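PDB 2P5V: transcriptional regulator, LRP/AsnC family from Neisseria meningitidis, which probably binds specific DNA sequences to regulate transcription, as an Lrp/AsnC-family regulator, and carries calcium ions in the crystal. Local coordinates for residues I74-R79 with Q137-S142; P96-C101 with Y110-F115; I13-V18 with E32-S37; G69-I74 with S142-E147. One frame throughout, in Å; residues are numbered along the deposited sequence.

Overall arrangement
Contact 3 comes first along the chain and stands apart: it packs helix 10-21 against the end of helix 27-33 in the winged helix-turn-helix domain, its centre about 33 to 43 Å from the centres of the others. Contacts 1, 2 and 4 build one antiparallel sheet in the order 98-104, 110-116, 70-78, 136-150. Contacts 1 and 4 follow each other along the same strand pair, 70-78 with 136-150, and share I74 and S142; contact 2 is the hairpin next door, nested in the loop they close, its centre about 12 and 11 Å from theirs. All three sheet contacts touch a third subunit, consistent with a part for the ligand-binding domain in assembly.

Contact 1 of 4, residues I74-R79 with Q137-S142; sequences IRVSIR and QDAQSS. With CA (calcium ion), chain I.
R75 and Q140 grip each other through two backbone bonds, R75 N to Q140 O at 2.8 Å and Q140 N back to R75 O. Two residues on, S77 N reaches D138 O along an almost straight N-H...O line of 173°. S77 O is held twice, by Q137 N at 2.9 Å and by D138 N at 3.3 Å, because Q137 and D138 both face S77 in a classic beta bulge. On the face bearing I74, V76, A139 and S141, I74 CG1 and CG2 straddle S141 OG, each at 3.4 Å. CG2, the branch set anti to the backbone N (CG1 chi1 -51°), alone goes on to A139 CB at 4.0 Å. F122 and L130 of helix 119-130 pack against this face.

The other face is polar. The chain of R75 runs extended from CG to NE, and its NH2 gives a long bond to a water that also meets S142 OG. R75 lies close to its counterpart in a third subunit. D138 turns its carboxylate away from the 74-79 strand: OD2 binds calcium at 2.6 Å, while OD1 accepts from A139 N at 2.9 Å on its anti side. This second bond ties the carboxylate to its own strand and probably steadies it for the metal. D109 OD1 and E107 O of the second subunit bind the same ion, so the bulged end of the 70-78 and 136-150 pair supplies one ligand of an intersubunit calcium site on the antiparallel sheet of an Lrp/AsnC ligand-binding domain.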
# COMPACT_ATOMS: atom_id res chain seq x y z
N ILE G 74 15.77 -2.57 7.78
CA ILE G 74 15.77 -1.91 6.46
C ILE G 74 15.19 -2.85 5.41
O ILE G 74 15.62 -3.99 5.27
CB ILE G 74 17.18 -1.47 6.03
CG1 ILE G 74 17.85 -0.67 7.15
CG2 ILE G 74 17.11 -0.66 4.74
CD1 ILE G 74 19.34 -0.44 6.96
N ARG G 75 14.17 -2.36 4.71
CA ARG G 75 13.53 -3.09 3.63
C ARG G 75 14.08 -2.61 2.29
O ARG G 75 13.86 -1.46 1.89
CB ARG G 75 12.02 -2.85 3.67
CG ARG G 75 11.31 -3.28 4.95
CD ARG G 75 9.81 -3.08 4.74
NE ARG G 75 8.98 -3.25 5.93
CZ ARG G 75 7.64 -3.12 5.94
NH1 ARG G 75 6.97 -2.86 4.81
NH2 ARG G 75 6.95 -3.27 7.07
N VAL G 76 14.79 -3.51 1.61
CA VAL G 76 15.48 -3.19 0.36
C VAL G 76 14.81 -3.86 -0.84
O VAL G 76 14.46 -5.05 -0.81
CB VAL G 76 16.99 -3.60 0.41
CG1 VAL G 76 17.71 -3.22 -0.89
CG2 VAL G 76 17.66 -2.94 1.61
N SER G 77 14.63 -3.06 -1.89
CA SER G 77 14.12 -3.51 -3.16
C SER G 77 15.32 -3.59 -4.06
O SER G 77 16.06 -2.61 -4.24
CB SER G 77 13.09 -2.54 -3.76
OG SER G 77 12.04 -2.30 -2.85
N ILE G 78 15.49 -4.76 -4.63
CA ILE G 78 16.60 -5.03 -5.50
C ILE G 78 16.24 -4.53 -6.90
O ILE G 78 15.06 -4.47 -7.27
CB ILE G 78 16.91 -6.56 -5.47
CG1 ILE G 78 18.39 -6.82 -5.72
CG2 ILE G 78 15.99 -7.34 -6.44
CD1 ILE G 78 19.28 -6.29 -4.62
N ARG G 79 17.25 -4.14 -7.66
CA ARG G 79 17.04 -3.79 -9.05
C ARG G 79 17.03 -5.06 -9.89
O ARG G 79 17.80 -5.98 -9.63
CB ARG G 79 18.13 -2.84 -9.54
CG ARG G 79 18.43 -2.90 -11.04
CD ARG G 79 19.61 -2.01 -11.41
NE ARG G 79 19.20 -0.61 -11.50
CZ ARG G 79 19.11 0.23 -10.47
NH1 ARG G 79 19.40 -0.15 -9.23
NH2 ARG G 79 18.71 1.47 -10.69
N GLN G 137 17.53 -0.68 -5.82
CA GLN G 137 16.51 0.17 -6.44
C GLN G 137 15.94 1.14 -5.43
O GLN G 137 15.74 2.31 -5.74
CB GLN G 137 15.38 -0.72 -6.96
CG GLN G 137 14.26 -0.02 -7.69
CD GLN G 137 13.05 -0.93 -7.82
OE1 GLN G 137 12.98 -1.77 -8.73
NE2 GLN G 137 12.10 -0.79 -6.89
N ASP G 138 15.65 0.65 -4.22
CA ASP G 138 15.11 1.49 -3.15
C ASP G 138 15.24 0.83 -1.78
O ASP G 138 15.45 -0.38 -1.69
CB ASP G 138 13.63 1.83 -3.42
CG ASP G 138 13.31 3.29 -3.10
OD1 ASP G 138 13.93 3.88 -2.18
OD2 ASP G 138 12.42 3.86 -3.77
N ALA G 139 15.11 1.64 -0.73
CA ALA G 139 15.14 1.16 0.65
C ALA G 139 14.20 2.00 1.51
O ALA G 139 13.98 3.17 1.24
CB ALA G 139 16.56 1.20 1.21
N GLN G 140 13.62 1.38 2.52
CA GLN G 140 12.80 2.10 3.49
C GLN G 140 12.94 1.39 4.81
O GLN G 140 13.02 0.17 4.84
CB GLN G 140 11.34 2.16 3.05
CG GLN G 140 10.67 0.82 2.85
CD GLN G 140 9.22 0.96 2.48
OE1 GLN G 140 8.88 1.11 1.30
NE2 GLN G 140 8.36 0.93 3.47
N SER G 141 12.95 2.16 5.90
CA SER G 141 13.43 1.68 7.16
C SER G 141 12.51 2.00 8.31
O SER G 141 11.83 3.04 8.32
CB SER G 141 14.80 2.28 7.46
OG SER G 141 15.72 1.94 6.43
N SER G 142 12.50 1.08 9.28
CA SER G 142 11.83 1.26 10.56
C SER G 142 12.86 1.05 11.64
O SER G 142 13.92 0.47 11.41
CB SER G 142 10.71 0.26 10.73
OG SER G 142 9.73 0.43 9.73
CA CA I . 11.12 5.24 -1.93
O HOH W 1 8.44 -2.14 9.78

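Contact 2 of 4, residues P96-C101 with Y110-F115; sequences PEVLSC and YLLQAF
E97 and F115 open the backbone bonding, F115 N giving its hydrogen to E97 O at 3.0 Å. Farther along, Q113 N donates to S100 O. Q113 O takes L99 N at 2.9 Å and a second, weak bond from S100 N at 3.5 Å. L99 and S100 therefore share one partner in a classic beta bulge, and the register slips by one between the V98-A114 and S100-Q113 pairs. L99 occupies the extra position, with a psi of -38° in place of an extended value.

These strands, 98-104 and 110-116, form a beta hairpin at one side of the four-stranded sheet of the Lrp/AsnC ligand-binding domain. S100 and C101 also pair antiparallel with a strand of a third subunit, which carries the sheet across the interface.

Apolar packing falls mainly on the face of V98, C101, L112 and A114, where V92 and F88 of helix 84-94 lie against it. V98 CG1 comes to L112 CG at 4.1 Å, while V98 CG2 turns to A114 CB. C101 SG, anti to its own N (chi1 178°), swings alongside L112 CD1 at 3.6 Å and meets the Y110 ring obliquely, 5.0 Å from SG to the ring centroid. At the bulge, L99 lays both methyls near CD2 of the F115 ring, with CD2 of L99 3.9 Å from it.

Of the polar side chains, S100 and Q113 meet on the face they share: a chi1 of 66° holds S100 OG beside the glutamine, 3.4 Å from Q113 CB.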
# COMPACT_ATOMS: atom_id res chain seq x y z
N PRO G 96 29.74 -4.03 8.18
CA PRO G 96 29.66 -4.53 9.56
C PRO G 96 28.44 -4.06 10.35
O PRO G 96 28.04 -4.71 11.32
CB PRO G 96 30.96 -4.01 10.21
CG PRO G 96 31.80 -3.52 9.08
CD PRO G 96 30.88 -3.11 8.00
N GLU G 97 27.85 -2.93 9.95
CA GLU G 97 26.64 -2.42 10.60
C GLU G 97 25.41 -3.29 10.32
O GLU G 97 24.48 -3.28 11.11
CB GLU G 97 26.36 -0.96 10.24
CG GLU G 97 26.48 -0.62 8.76
CD GLU G 97 27.89 -0.27 8.35
OE1 GLU G 97 28.35 0.85 8.66
OE2 GLU G 97 28.54 -1.11 7.70
N VAL G 98 25.41 -4.03 9.21
CA VAL G 98 24.32 -4.98 8.92
C VAL G 98 24.67 -6.35 9.54
O VAL G 98 25.61 -6.99 9.11
CB VAL G 98 24.07 -5.12 7.39
CG1 VAL G 98 22.93 -6.10 7.08
CG2 VAL G 98 23.77 -3.77 6.79
N LEU G 99 23.92 -6.74 10.56
CA LEU G 99 24.06 -8.05 11.23
C LEU G 99 23.37 -9.18 10.47
O LEU G 99 23.87 -10.30 10.40
CB LEU G 99 23.48 -7.99 12.64
CG LEU G 99 24.41 -7.38 13.70
CD1 LEU G 99 24.80 -5.95 13.34
CD2 LEU G 99 23.75 -7.44 15.09
N SER G 100 22.22 -8.91 9.90
CA SER G 100 21.50 -9.94 9.19
C SER G 100 20.80 -9.38 7.97
O SER G 100 20.41 -8.21 7.94
CB SER G 100 20.55 -10.71 10.13
OG SER G 100 19.49 -9.90 10.60
N CYS G 101 20.69 -10.23 6.96
CA CYS G 101 20.04 -9.91 5.71
C CYS G 101 19.36 -11.18 5.21
O CYS G 101 20.01 -12.21 5.07
CB CYS G 101 21.06 -9.43 4.68
SG CYS G 101 20.35 -9.08 3.07
N TYR G 110 14.63 -7.92 0.28
CA TYR G 110 15.59 -8.20 1.33
C TYR G 110 15.25 -7.43 2.60
O TYR G 110 14.95 -6.23 2.55
CB TYR G 110 17.00 -7.83 0.88
CG TYR G 110 17.51 -8.66 -0.26
CD1 TYR G 110 18.12 -9.88 -0.04
CD2 TYR G 110 17.38 -8.22 -1.57
CE1 TYR G 110 18.59 -10.65 -1.08
CE2 TYR G 110 17.84 -8.97 -2.62
CZ TYR G 110 18.45 -10.19 -2.37
OH TYR G 110 18.93 -10.94 -3.42
N LEU G 111 15.28 -8.12 3.74
CA LEU G 111 15.16 -7.46 5.04
C LEU G 111 16.50 -7.47 5.77
O LEU G 111 17.06 -8.53 6.01
CB LEU G 111 14.12 -8.12 5.90
CG LEU G 111 13.89 -7.36 7.22
CD1 LEU G 111 13.30 -5.92 6.99
CD2 LEU G 111 13.00 -8.19 8.13
N LEU G 112 16.97 -6.28 6.13
CA LEU G 112 18.25 -6.09 6.79
C LEU G 112 18.03 -5.61 8.22
O LEU G 112 17.11 -4.84 8.49
CB LEU G 112 19.09 -5.07 6.03
CG LEU G 112 19.70 -5.50 4.69
CD1 LEU G 112 18.65 -5.93 3.69
CD2 LEU G 112 20.53 -4.36 4.12
N GLN G 113 18.88 -6.06 9.13
CA GLN G 113 18.83 -5.61 10.52
C GLN G 113 20.21 -5.02 10.82
O GLN G 113 21.23 -5.67 10.60
CB GLN G 113 18.47 -6.78 11.45
CG GLN G 113 18.00 -6.38 12.86
CD GLN G 113 17.52 -7.56 13.73
OE1 GLN G 113 17.10 -8.61 13.22
NE2 GLN G 113 17.58 -7.37 15.04
N ALA G 114 20.24 -3.76 11.26
CA ALA G 114 21.49 -3.00 11.36
C ALA G 114 21.54 -2.10 12.58
O ALA G 114 20.51 -1.67 13.09
CB ALA G 114 21.71 -2.17 10.10
N PHE G 115 22.76 -1.80 13.03
CA PHE G 115 22.96 -0.99 14.23
C PHE G 115 23.77 0.25 13.95
O PHE G 115 24.76 0.20 13.22
CB PHE G 115 23.65 -1.83 15.29
CG PHE G 115 22.71 -2.60 16.16
CD1 PHE G 115 22.15 -2.00 17.28
CD2 PHE G 115 22.39 -3.91 15.87
CE1 PHE G 115 21.29 -2.72 18.11
CE2 PHE G 115 21.53 -4.63 16.70
CZ PHE G 115 20.99 -4.03 17.82

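Contact 3 of 4, residues I13-V18 with E32-S37; sequences IKILQV and ERVALS
V34 is the hub of the apolar packing here, pushing both methyls against helix 10-21. I15 presents the CG1 arm of its side chain, which lies about equally near the two: 3.7 Å from V34 CG1 and 3.7 Å from V34 CG2. The two side chains are roughly perpendicular, so the arm of I15 runs athwart the fork of V34. The isoleucine carries that arm anti to its carbonyl carbon (chi1 -74°), and this first torsion is what brings CG1 to the valine. One turn farther on, V18 adds a looser touch from CG2, 4.3 Å from R33 CB and 4.4 Å from V34 CG2.

Helices 10-21 and 27-33 belong to the winged helix-turn-helix domain, probably the part that binds DNA. The chain passes here from the end of helix 27-33 into the turn that leads to helix 38-50. L36 in the turn touches C41 and R44 of helix 38-50, and I15 packs on L48 of that helix as well as on V34.

The aliphatic part of a charged chain supplies the remaining contacts. K14 and V34 lie side by side, pointing opposite ways, with K14 CG 4.0 Å from V34 CG1. A bend at chi2 (67°) brings K14 CE to 3.6 Å from R33 O. No hydrogen bond joins the two segments.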
# COMPACT_ATOMS: atom_id res chain seq x y z
N ILE G 13 19.73 -32.96 23.81
CA ILE G 13 18.90 -31.75 23.86
C ILE G 13 19.33 -30.87 25.03
O ILE G 13 19.59 -29.68 24.86
CB ILE G 13 17.38 -32.08 24.02
CG1 ILE G 13 16.84 -32.85 22.81
CG2 ILE G 13 16.57 -30.80 24.22
CD1 ILE G 13 17.03 -32.14 21.49
N LYS G 14 19.41 -31.48 26.22
CA LYS G 14 19.81 -30.78 27.44
C LYS G 14 21.13 -30.02 27.27
O LYS G 14 21.25 -28.87 27.69
CB LYS G 14 19.93 -31.78 28.60
CG LYS G 14 20.30 -31.16 29.95
CD LYS G 14 19.19 -30.28 30.50
CE LYS G 14 19.41 -29.94 31.97
NZ LYS G 14 18.14 -29.59 32.66
N ILE G 15 22.12 -30.68 26.66
CA ILE G 15 23.43 -30.07 26.39
C ILE G 15 23.32 -28.83 25.49
O ILE G 15 23.99 -27.82 25.72
CB ILE G 15 24.40 -31.08 25.73
CG1 ILE G 15 24.89 -32.10 26.76
CG2 ILE G 15 25.58 -30.37 25.10
CD1 ILE G 15 25.75 -33.21 26.16
N LEU G 16 22.49 -28.92 24.46
CA LEU G 16 22.28 -27.80 23.54
C LEU G 16 21.55 -26.64 24.21
O LEU G 16 21.88 -25.48 23.99
CB LEU G 16 21.52 -28.26 22.29
CG LEU G 16 22.27 -29.26 21.41
CD1 LEU G 16 21.29 -29.99 20.50
CD2 LEU G 16 23.36 -28.58 20.59
N GLN G 17 20.57 -26.95 25.04
CA GLN G 17 19.87 -25.92 25.80
C GLN G 17 20.82 -25.20 26.74
O GLN G 17 20.79 -23.97 26.84
CB GLN G 17 18.72 -26.53 26.59
CG GLN G 17 17.58 -27.07 25.73
CD GLN G 17 16.56 -27.85 26.54
OE1 GLN G 17 16.76 -28.11 27.72
NE2 GLN G 17 15.47 -28.22 25.89
N VAL G 18 21.67 -25.97 27.44
CA VAL G 18 22.62 -25.39 28.38
C VAL G 18 23.59 -24.45 27.67
O VAL G 18 23.80 -23.32 28.11
CB VAL G 18 23.43 -26.49 29.13
CG1 VAL G 18 24.67 -25.90 29.79
CG2 VAL G 18 22.55 -27.19 30.17
N GLU G 32 28.45 -31.28 34.54
CA GLU G 32 27.81 -31.18 35.86
C GLU G 32 26.34 -30.74 35.76
O GLU G 32 25.54 -31.08 36.64
CB GLU G 32 28.61 -30.21 36.75
CG GLU G 32 28.24 -30.22 38.24
CD GLU G 32 28.81 -31.43 39.00
OE1 GLU G 32 29.12 -32.46 38.36
OE2 GLU G 32 28.93 -31.34 40.24
N ARG G 33 25.99 -30.01 34.71
CA ARG G 33 24.60 -29.54 34.53
C ARG G 33 23.76 -30.53 33.72
O ARG G 33 22.54 -30.37 33.64
CB ARG G 33 24.56 -28.16 33.85
CG ARG G 33 25.70 -27.23 34.22
CD ARG G 33 25.25 -25.79 34.47
NE ARG G 33 26.39 -24.91 34.69
CZ ARG G 33 27.17 -24.91 35.78
NH1 ARG G 33 26.95 -25.75 36.79
NH2 ARG G 33 28.19 -24.06 35.86
N VAL G 34 24.40 -31.53 33.12
CA VAL G 34 23.71 -32.52 32.29
C VAL G 34 23.75 -33.92 32.92
O VAL G 34 23.32 -34.90 32.31
CB VAL G 34 24.32 -32.56 30.87
CG1 VAL G 34 23.53 -33.48 29.95
CG2 VAL G 34 24.37 -31.15 30.28
N ALA G 35 24.26 -34.00 34.15
CA ALA G 35 24.38 -35.27 34.87
C ALA G 35 25.14 -36.33 34.06
O ALA G 35 24.71 -37.48 33.97
CB ALA G 35 23.00 -35.79 35.28
N LEU G 36 26.26 -35.90 33.48
CA LEU G 36 27.16 -36.78 32.72
C LEU G 36 28.59 -36.68 33.25
O LEU G 36 28.94 -35.72 33.93
CB LEU G 36 27.14 -36.41 31.23
CG LEU G 36 26.42 -37.37 30.29
CD1 LEU G 36 26.33 -36.75 28.91
CD2 LEU G 36 27.13 -38.72 30.23
N SER G 37 29.41 -37.68 32.92
CA SER G 37 30.85 -37.61 33.17
C SER G 37 31.51 -36.81 32.05
O SER G 37 30.99 -36.77 30.93
CB SER G 37 31.46 -39.01 33.28
OG SER G 37 31.09 -39.62 34.50

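Contact 4 of 4, residues G69-I74 with S142-E147; sequences GLQAFI and SFVLKE
Strand 70-74 runs antiparallel to strand 142-144 at 142° between their directions, joined by F73 N to S142 O at 2.8 Å, S142 N to F73 O, and V144 N to Q71 O. This is the twisted far end of the 70-78 and 136-150 pair in the sheet of the Lrp/AsnC ligand-binding domain; at L145 the chain turns a corner, and V144, K146 and E147 pair with a strand of a third subunit.

The F143 ring lies on the side of A72. L70 packs on it, with L70 CD1 3.9 Å from F143 CE1, and A72 CB sits 3.7 Å from F143 CE1, oblique to the ring. F122 of helix 119-130 meets the same ring edge-to-face.

V144 points toward strand 70-74 and uses its CG2 methyl, which the chi1 of -178° for CG1 leaves anti to the carbonyl carbon. That methyl reaches the rim of the F73 ring in its plane, 3.8 Å from CE2, and rests on Q71 CB at 3.7 Å. Beyond the last direct backbone bond, a water donates to V144 O at 2.7 Å and accepts from Q71 N at 3.2 Å.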
# COMPACT_ATOMS: atom_id res chain seq x y z
N GLY G 69 22.66 3.14 19.91
CA GLY G 69 21.27 3.40 20.26
C GLY G 69 20.24 3.16 19.18
O GLY G 69 19.07 3.01 19.48
N LEU G 70 20.66 3.12 17.91
CA LEU G 70 19.73 3.03 16.77
C LEU G 70 19.78 1.63 16.16
O LEU G 70 20.79 1.24 15.58
CB LEU G 70 20.10 4.07 15.70
CG LEU G 70 19.04 4.97 15.04
CD1 LEU G 70 19.40 5.27 13.57
CD2 LEU G 70 17.64 4.38 15.15
N GLN G 71 18.69 0.88 16.30
CA GLN G 71 18.54 -0.42 15.65
C GLN G 71 17.51 -0.29 14.54
O GLN G 71 16.35 0.03 14.79
CB GLN G 71 18.09 -1.48 16.65
CG GLN G 71 17.91 -2.86 16.00
CD GLN G 71 17.73 -3.97 17.00
OE1 GLN G 71 17.43 -3.73 18.18
NE2 GLN G 71 17.90 -5.19 16.55
N ALA G 72 17.94 -0.56 13.31
CA ALA G 72 17.12 -0.39 12.11
C ALA G 72 16.76 -1.72 11.47
O ALA G 72 17.59 -2.63 11.39
CB ALA G 72 17.85 0.50 11.10
N PHE G 73 15.50 -1.82 11.03
CA PHE G 73 15.09 -2.86 10.10
C PHE G 73 14.92 -2.21 8.73
O PHE G 73 14.05 -1.35 8.56
CB PHE G 73 13.79 -3.50 10.56
CG PHE G 73 13.97 -4.41 11.73
CD1 PHE G 73 14.19 -5.76 11.54
CD2 PHE G 73 13.96 -3.91 13.02
CE1 PHE G 73 14.37 -6.61 12.62
CE2 PHE G 73 14.14 -4.76 14.11
CZ PHE G 73 14.34 -6.10 13.91
N ILE G 74 15.77 -2.57 7.78
CA ILE G 74 15.77 -1.91 6.46
C ILE G 74 15.19 -2.85 5.41
O ILE G 74 15.62 -3.99 5.27
CB ILE G 74 17.18 -1.47 6.03
CG1 ILE G 74 17.85 -0.67 7.15
CG2 ILE G 74 17.11 -0.66 4.74
CD1 ILE G 74 19.34 -0.44 6.96
N SER G 142 12.50 1.08 9.28
CA SER G 142 11.83 1.26 10.56
C SER G 142 12.86 1.05 11.64
O SER G 142 13.92 0.47 11.41
CB SER G 142 10.71 0.26 10.73
OG SER G 142 9.73 0.43 9.73
N PHE G 143 12.54 1.53 12.84
CA PHE G 143 13.50 1.53 13.92
C PHE G 143 12.84 1.03 15.20
O PHE G 143 11.65 1.21 15.41
CB PHE G 143 14.05 2.95 14.13
CG PHE G 143 14.62 3.56 12.87
CD1 PHE G 143 15.96 3.36 12.52
CD2 PHE G 143 13.82 4.33 12.04
CE1 PHE G 143 16.48 3.91 11.35
CE2 PHE G 143 14.33 4.87 10.86
CZ PHE G 143 15.67 4.67 10.53
N VAL G 144 13.64 0.42 16.05
CA VAL G 144 13.12 -0.17 17.27
C VAL G 144 12.78 0.91 18.29
O VAL G 144 13.64 1.70 18.70
CB VAL G 144 14.12 -1.15 17.88
CG1 VAL G 144 13.50 -1.80 19.16
CG2 VAL G 144 14.50 -2.18 16.85
N LEU G 145 11.51 0.94 18.68
CA LEU G 145 11.05 1.74 19.81
C LEU G 145 11.30 1.00 21.11
O LEU G 145 11.53 1.60 22.15
CB LEU G 145 9.56 2.04 19.70
CG LEU G 145 9.09 2.87 18.50
CD1 LEU G 145 7.59 2.86 18.43
CD2 LEU G 145 9.62 4.29 18.60
N LYS G 146 11.19 -0.32 21.07
CA LYS G 146 11.29 -1.10 22.28
C LYS G 146 11.51 -2.55 21.93
O LYS G 146 10.85 -3.08 21.04
CB LYS G 146 10.02 -0.93 23.12
CG LYS G 146 10.08 -1.62 24.47
CD LYS G 146 8.90 -1.24 25.35
CE LYS G 146 8.95 -1.99 26.68
NZ LYS G 146 7.98 -1.44 27.67
N GLU G 147 12.47 -3.18 22.62
CA GLU G 147 12.72 -4.61 22.51
C GLU G 147 11.87 -5.33 23.53
O GLU G 147 11.99 -5.10 24.74
CB GLU G 147 14.20 -4.92 22.74
CG GLU G 147 14.52 -6.40 22.81
CD GLU G 147 15.97 -6.63 23.15
OE1 GLU G 147 16.84 -6.20 22.35
OE2 GLU G 147 16.25 -7.24 24.21
O HOH W 2 16.26 1.87 18.09